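Local coordinates for CRISPR system Cmr subunit Cmr1-1 (Pyrococcus furiosus, PDB 4W8Z), which binds RNA as a subunit of the type III-B Cmr ribonucleoprotein complex, where together with Cmr6 it caps the end of an elongated CRISPR antiviral effector, at residues S226-F231 against R298-F303; S282-G287 against W319-N324. One frame throughout, in Å; residues are numbered along the deposited sequence.

Interaction 1: S226-F231 against R298-F303; sequences SDVEVF and RIIKFF
Two torsions bring Glu229 and Lys301 together: CG of Glu229 stands beside its own backbone N and opposite the carbonyl carbon (chi1 -61°), with the chain extended beyond it, while Lys301 bends once, at chi3 (-76°). The ammonium comes obliquely from above the carboxylate plane, equidistant from both oxygens, and NZ forms a salt bridge with OE1 of Glu229 at 3.2 Å; as hydrogen bonds, its links to the two carboxylate oxygens are weak. Each group has a further ionic partner, Lys337 for Glu229 and Asp326 for Lys301, so opposite charges are interleaved on this buried face.

The two backbones run antiparallel in regular register. Asp227 pairs with Lys301 and Glu229 with Ile299 as hydrogen-bonded pairs, four nearly straight N-H...O bonds in all; Ile299 N to Glu229 O, for example, spans 2.8 Å. On the Glu229 face, Phe231 presents the edge of its ring to Ile299, CD2 lying 4.0 Å from CD1 of the isoleucine and the two side chains meeting at about a right angle. At the other end the carboxylate of Asp227 meets the ring edge of Phe303, OD2 3.7 Å from CE2, with the two planes almost perpendicular.

On the face with Ser226, Val228 and Ile300, the contacts are mostly apolar. Val228 CG2 reaches Ile300 CD1 at 3.9 Å, and CB of Ser226 approaches the ring of Phe302, whereas the serine hydroxyl bonds to Leu223 O.

Within the C-terminal Cmr1-like region, strand 226-231 lies inside the sheet, with strand 294-302 on one side and the short strands 335-337 and 339-340 on the other. Strand 294-302 in turn pairs with 284-291, and Phe244 of helix 237-264 meets Phe231 edge-to-face.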
loop_
_atom_site.group_PDB
_atom_site.type_symbol
_atom_site.label_atom_id
_atom_site.label_comp_id
_atom_site.label_asym_id
_atom_site.label_seq_id
_atom_site.Cartn_x
_atom_site.Cartn_y
_atom_site.Cartn_z
ATOM N N SER A 226 -12.426 1.304 4.326
ATOM C CA SER A 226 -11.084 1.257 4.889
ATOM C C SER A 226 -10.854 2.416 5.856
ATOM O O SER A 226 -11.612 3.381 5.865
ATOM C CB SER A 226 -10.032 1.284 3.774
ATOM O OG SER A 226 -10.029 2.532 3.102
ATOM N N ASP A 227 -9.814 2.308 6.676
ATOM C CA ASP A 227 -9.416 3.397 7.557
ATOM C C ASP A 227 -8.029 3.877 7.195
ATOM O O ASP A 227 -7.107 3.076 7.068
ATOM C CB ASP A 227 -9.444 2.965 9.022
ATOM C CG ASP A 227 -10.829 3.052 9.632
ATOM O OD1 ASP A 227 -11.768 3.490 8.929
ATOM O OD2 ASP A 227 -10.969 2.692 10.821
ATOM N N VAL A 228 -7.882 5.185 7.023
ATOM C CA VAL A 228 -6.584 5.766 6.725
ATOM C C VAL A 228 -6.210 6.735 7.834
ATOM O O VAL A 228 -6.994 7.612 8.189
ATOM C CB VAL A 228 -6.572 6.491 5.361
ATOM C CG1 VAL A 228 -5.188 7.032 5.064
ATOM C CG2 VAL A 228 -7.012 5.551 4.252
ATOM N N GLU A 229 -5.013 6.556 8.385
ATOM C CA GLU A 229 -4.526 7.380 9.485
ATOM C C GLU A 229 -3.103 7.850 9.226
ATOM O O GLU A 229 -2.347 7.200 8.502
ATOM C CB GLU A 229 -4.571 6.602 10.799
ATOM C CG GLU A 229 -5.953 6.154 11.215
ATOM C CD GLU A 229 -5.918 5.064 12.271
ATOM O OE1 GLU A 229 -6.918 4.918 13.004
ATOM O OE2 GLU A 229 -4.898 4.346 12.360
ATOM N N VAL A 230 -2.738 8.979 9.821
ATOM C CA VAL A 230 -1.371 9.479 9.740
ATOM C C VAL A 230 -0.861 9.899 11.119
ATOM O O VAL A 230 -1.644 10.130 12.042
ATOM C CB VAL A 230 -1.247 10.687 8.782
ATOM C CG1 VAL A 230 -1.727 10.331 7.382
ATOM C CG2 VAL A 230 -2.014 11.880 9.334
ATOM N N PHE A 231 0.456 9.987 11.255
ATOM C CA PHE A 231 1.058 10.544 12.461
ATOM C C PHE A 231 2.313 11.322 12.092
ATOM O O PHE A 231 2.984 11.004 11.110
ATOM C CB PHE A 231 1.372 9.445 13.491
ATOM C CG PHE A 231 2.483 8.504 13.088
ATOM C CD1 PHE A 231 3.814 8.844 13.284
ATOM C CD2 PHE A 231 2.194 7.259 12.556
ATOM C CE1 PHE A 231 4.834 7.979 12.927
ATOM C CE2 PHE A 231 3.212 6.384 12.201
ATOM C CZ PHE A 231 4.533 6.749 12.386
ATOM N N ARG A 298 2.045 6.723 7.466
ATOM C CA ARG A 298 0.723 6.472 6.906
ATOM C C ARG A 298 0.273 5.046 7.180
ATOM O O ARG A 298 1.003 4.098 6.908
ATOM C CB ARG A 298 0.711 6.739 5.402
ATOM C CG ARG A 298 -0.636 6.502 4.744
ATOM C CD ARG A 298 -0.584 6.809 3.262
ATOM N NE ARG A 298 0.374 5.950 2.569
ATOM C CZ ARG A 298 1.198 6.368 1.613
ATOM N NH1 ARG A 298 1.178 7.637 1.228
ATOM N NH2 ARG A 298 2.037 5.515 1.042
ATOM N N ILE A 299 -0.934 4.898 7.718
ATOM C CA ILE A 299 -1.493 3.582 8.008
ATOM C C ILE A 299 -2.828 3.401 7.300
ATOM O O ILE A 299 -3.686 4.280 7.355
ATOM C CB ILE A 299 -1.696 3.381 9.520
ATOM C CG1 ILE A 299 -0.359 3.468 10.249
ATOM C CG2 ILE A 299 -2.358 2.045 9.806
ATOM C CD1 ILE A 299 -0.374 4.440 11.394
ATOM N N ILE A 300 -3.008 2.273 6.623
ATOM C CA ILE A 300 -4.312 1.970 6.052
ATOM C C ILE A 300 -4.789 0.585 6.506
ATOM O O ILE A 300 -4.018 -0.374 6.539
ATOM C CB ILE A 300 -4.295 2.069 4.501
ATOM C CG1 ILE A 300 -5.689 1.782 3.928
ATOM C CG2 ILE A 300 -3.256 1.140 3.901
ATOM C CD1 ILE A 300 -5.885 2.274 2.510
ATOM N N LYS A 301 -6.063 0.504 6.887
ATOM C CA LYS A 301 -6.672 -0.744 7.351
ATOM C C LYS A 301 -7.857 -1.150 6.469
ATOM O O LYS A 301 -8.790 -0.373 6.291
ATOM C CB LYS A 301 -7.121 -0.600 8.807
ATOM C CG LYS A 301 -5.979 -0.655 9.807
ATOM C CD LYS A 301 -6.406 -0.221 11.201
ATOM C CE LYS A 301 -6.542 1.286 11.282
ATOM N NZ LYS A 301 -6.736 1.763 12.683
ATOM N N PHE A 302 -7.818 -2.365 5.920
ATOM C CA PHE A 302 -8.849 -2.820 4.981
ATOM C C PHE A 302 -9.877 -3.762 5.606
ATOM O O PHE A 302 -9.528 -4.855 6.043
ATOM C CB PHE A 302 -8.207 -3.533 3.788
ATOM C CG PHE A 302 -7.334 -2.657 2.951
ATOM C CD1 PHE A 302 -7.889 -1.774 2.041
ATOM C CD2 PHE A 302 -5.953 -2.727 3.056
ATOM C CE1 PHE A 302 -7.088 -0.967 1.262
ATOM C CE2 PHE A 302 -5.144 -1.926 2.279
ATOM C CZ PHE A 302 -5.711 -1.044 1.379
ATOM N N PHE A 303 -11.145 -3.363 5.612
ATOM C CA PHE A 303 -12.192 -4.202 6.192
ATOM C C PHE A 303 -13.052 -4.842 5.106
ATOM O O PHE A 303 -13.650 -4.137 4.299
ATOM C CB PHE A 303 -13.070 -3.385 7.147
ATOM C CG PHE A 303 -12.294 -2.647 8.211
ATOM C CD1 PHE A 303 -11.649 -3.341 9.222
ATOM C CD2 PHE A 303 -12.219 -1.261 8.204
ATOM C CE1 PHE A 303 -10.938 -2.672 10.199
ATOM C CE2 PHE A 303 -11.511 -0.586 9.182
ATOM C CZ PHE A 303 -10.870 -1.294 10.180
#

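Interaction 2: S282-G287 against W319-N324; sequences SPLWFG and WNVLSN
Val321 and Leu284 open the contact. The carbonyl O of Val321 accepts a hydrogen bond from Leu284 N at 3.0 Å. Val321 CG1, anti to its backbone N (chi1 176°), lies 4.2 Å from CD2 of Leu284, while Tyr248 and Tyr251 of helix 237-264 also touch the valine. Next comes Leu322, bridged through its backbone to Pro283. Its CA makes a CA-H...O contact with Ser282 O, and its CB packs on the same carbonyl oxygen. From the strand side, Leu284 CD1 reaches over to the carbonyl O of Leu322, 3.7 Å away, and on to CA of Ser323. Ser323, where a 3-10 turn begins, meets Ser282 twice, both times weakly: its N donates to Ser282 O at 2.8 Å but with a sharply bent 120° angle, and its OG accepts from Ser282 N at 3.4 Å, long though nearly straight.

The chemistry is thus one sound main-chain bond, one weak main-chain bond and one weak bond to the Ser323 hydroxyl; Leu284 and Val321 supply the apolar contact. A single bridge ties the loop to residues 282-284 without adding a strand to the sheet, and Tyr251 and Arg255 of helix 237-264 also bond to its backbone.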
loop_
_atom_site.group_PDB
_atom_site.type_symbol
_atom_site.label_atom_id
_atom_site.label_comp_id
_atom_site.label_asym_id
_atom_site.label_seq_id
_atom_site.Cartn_x
_atom_site.Cartn_y
_atom_site.Cartn_z
ATOM N N SER A 282 -8.087 -7.194 10.645
ATOM C CA SER A 282 -7.984 -6.895 9.226
ATOM C C SER A 282 -6.564 -6.519 8.821
ATOM O O SER A 282 -5.765 -6.120 9.671
ATOM C CB SER A 282 -8.954 -5.767 8.886
ATOM O OG SER A 282 -10.221 -6.017 9.473
ATOM N N PRO A 283 -6.238 -6.658 7.523
ATOM C CA PRO A 283 -4.911 -6.258 7.036
ATOM C C PRO A 283 -4.564 -4.806 7.367
ATOM O O PRO A 283 -5.425 -3.925 7.303
ATOM C CB PRO A 283 -5.021 -6.444 5.521
ATOM C CG PRO A 283 -6.079 -7.472 5.348
ATOM C CD PRO A 283 -7.065 -7.236 6.450
ATOM N N LEU A 284 -3.307 -4.568 7.724
ATOM C CA LEU A 284 -2.816 -3.215 7.951
ATOM C C LEU A 284 -1.539 -2.983 7.145
ATOM O O LEU A 284 -0.596 -3.767 7.220
ATOM C CB LEU A 284 -2.572 -2.976 9.445
ATOM C CG LEU A 284 -2.211 -1.564 9.916
ATOM C CD1 LEU A 284 -2.638 -1.378 11.362
ATOM C CD2 LEU A 284 -0.722 -1.297 9.777
ATOM N N TRP A 285 -1.520 -1.908 6.365
ATOM C CA TRP A 285 -0.320 -1.528 5.628
ATOM C C TRP A 285 0.217 -0.248 6.223
ATOM O O TRP A 285 -0.548 0.557 6.747
ATOM C CB TRP A 285 -0.606 -1.314 4.142
ATOM C CG TRP A 285 -1.223 -2.469 3.425
ATOM C CD1 TRP A 285 -1.527 -3.697 3.938
ATOM C CD2 TRP A 285 -1.617 -2.500 2.050
ATOM N NE1 TRP A 285 -2.088 -4.488 2.963
ATOM C CE2 TRP A 285 -2.155 -3.773 1.796
ATOM C CE3 TRP A 285 -1.576 -1.567 1.012
ATOM C CZ2 TRP A 285 -2.643 -4.141 0.547
ATOM C CZ3 TRP A 285 -2.058 -1.934 -0.230
ATOM C CH2 TRP A 285 -2.582 -3.211 -0.453
ATOM N N PHE A 286 1.525 -0.044 6.150
ATOM C CA PHE A 286 2.052 1.264 6.506
ATOM C C PHE A 286 3.175 1.699 5.578
ATOM O O PHE A 286 3.775 0.885 4.869
ATOM C CB PHE A 286 2.513 1.301 7.971
ATOM C CG PHE A 286 3.578 0.299 8.319
ATOM C CD1 PHE A 286 4.924 0.607 8.170
ATOM C CD2 PHE A 286 3.236 -0.935 8.844
ATOM C CE1 PHE A 286 5.902 -0.309 8.513
ATOM C CE2 PHE A 286 4.211 -1.855 9.190
ATOM C CZ PHE A 286 5.546 -1.543 9.023
ATOM N N GLY A 287 3.431 3.002 5.582
ATOM C CA GLY A 287 4.425 3.609 4.723
ATOM C C GLY A 287 4.563 5.069 5.097
ATOM O O GLY A 287 4.173 5.468 6.192
ATOM N N TRP A 319 4.589 -13.143 9.164
ATOM C CA TRP A 319 3.141 -13.033 9.301
ATOM C C TRP A 319 2.686 -11.601 9.029
ATOM O O TRP A 319 3.350 -10.648 9.433
ATOM C CB TRP A 319 2.697 -13.481 10.697
ATOM C CG TRP A 319 2.773 -14.971 10.907
ATOM C CD1 TRP A 319 3.418 -15.884 10.115
ATOM C CD2 TRP A 319 2.175 -15.722 11.973
ATOM N NE1 TRP A 319 3.265 -17.149 10.628
ATOM C CE2 TRP A 319 2.503 -17.078 11.765
ATOM C CE3 TRP A 319 1.399 -15.380 13.087
ATOM C CZ2 TRP A 319 2.073 -18.091 12.624
ATOM C CZ3 TRP A 319 0.968 -16.387 13.932
ATOM C CH2 TRP A 319 1.311 -17.723 13.700
ATOM N N ASN A 320 1.567 -11.453 8.327
ATOM C CA ASN A 320 0.990 -10.137 8.063
ATOM C C ASN A 320 0.776 -9.315 9.326
ATOM O O ASN A 320 0.447 -9.855 10.385
ATOM C CB ASN A 320 -0.348 -10.273 7.336
ATOM C CG ASN A 320 -0.195 -10.743 5.912
ATOM O OD1 ASN A 320 0.883 -10.649 5.329
ATOM N ND2 ASN A 320 -1.282 -11.239 5.334
ATOM N N VAL A 321 0.952 -8.002 9.206
ATOM C CA VAL A 321 0.630 -7.087 10.294
ATOM C C VAL A 321 -0.859 -6.743 10.245
ATOM O O VAL A 321 -1.364 -6.310 9.211
ATOM C CB VAL A 321 1.474 -5.803 10.218
ATOM C CG1 VAL A 321 1.050 -4.821 11.293
ATOM C CG2 VAL A 321 2.954 -6.140 10.352
ATOM N N LEU A 322 -1.561 -6.950 11.355
ATOM C CA LEU A 322 -3.008 -6.761 11.382
ATOM C C LEU A 322 -3.403 -5.495 12.121
ATOM O O LEU A 322 -2.555 -4.791 12.666
ATOM C CB LEU A 322 -3.695 -7.964 12.023
ATOM C CG LEU A 322 -3.421 -9.326 11.385
ATOM C CD1 LEU A 322 -4.283 -10.377 12.061
ATOM C CD2 LEU A 322 -3.673 -9.288 9.875
ATOM N N SER A 323 -4.700 -5.218 12.150
ATOM C CA SER A 323 -5.195 -3.938 12.636
ATOM C C SER A 323 -4.999 -3.733 14.134
ATOM O O SER A 323 -5.076 -2.609 14.617
ATOM C CB SER A 323 -6.669 -3.793 12.296
ATOM O OG SER A 323 -7.417 -4.787 12.969
ATOM N N ASN A 324 -4.740 -4.804 14.876
ATOM C CA ASN A 324 -4.496 -4.655 16.308
ATOM C C ASN A 324 -3.107 -4.076 16.595
ATOM O O ASN A 324 -2.715 -3.915 17.752
ATOM C CB ASN A 324 -4.672 -5.992 17.028
ATOM C CG ASN A 324 -3.760 -7.073 16.493
ATOM O OD1 ASN A 324 -3.268 -6.995 15.373
ATOM N ND2 ASN A 324 -3.541 -8.099 17.294
#

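How the interactions relate
Both contacts are buried and equally distant from the centre of the chain, yet interaction 1 joins two neighbouring strands inside the sheet whereas interaction 2 ties a loop to residues 282-284. They share that sheet: strands 294-302 and 284-291 are neighbours, with probable hydrogen bonds from Arg298 N to Gly287 O and from Trp285 N to Ile300 O. Interaction 1 buries nearly twice the area and carries a salt bridge on one face; interaction 2 has no salt bridge across it. Leu284 links the two, touching Ile299 and Lys301, and Ser323 also touches Lys301, so the loop reaches the face of the strand pair that carries Lys301.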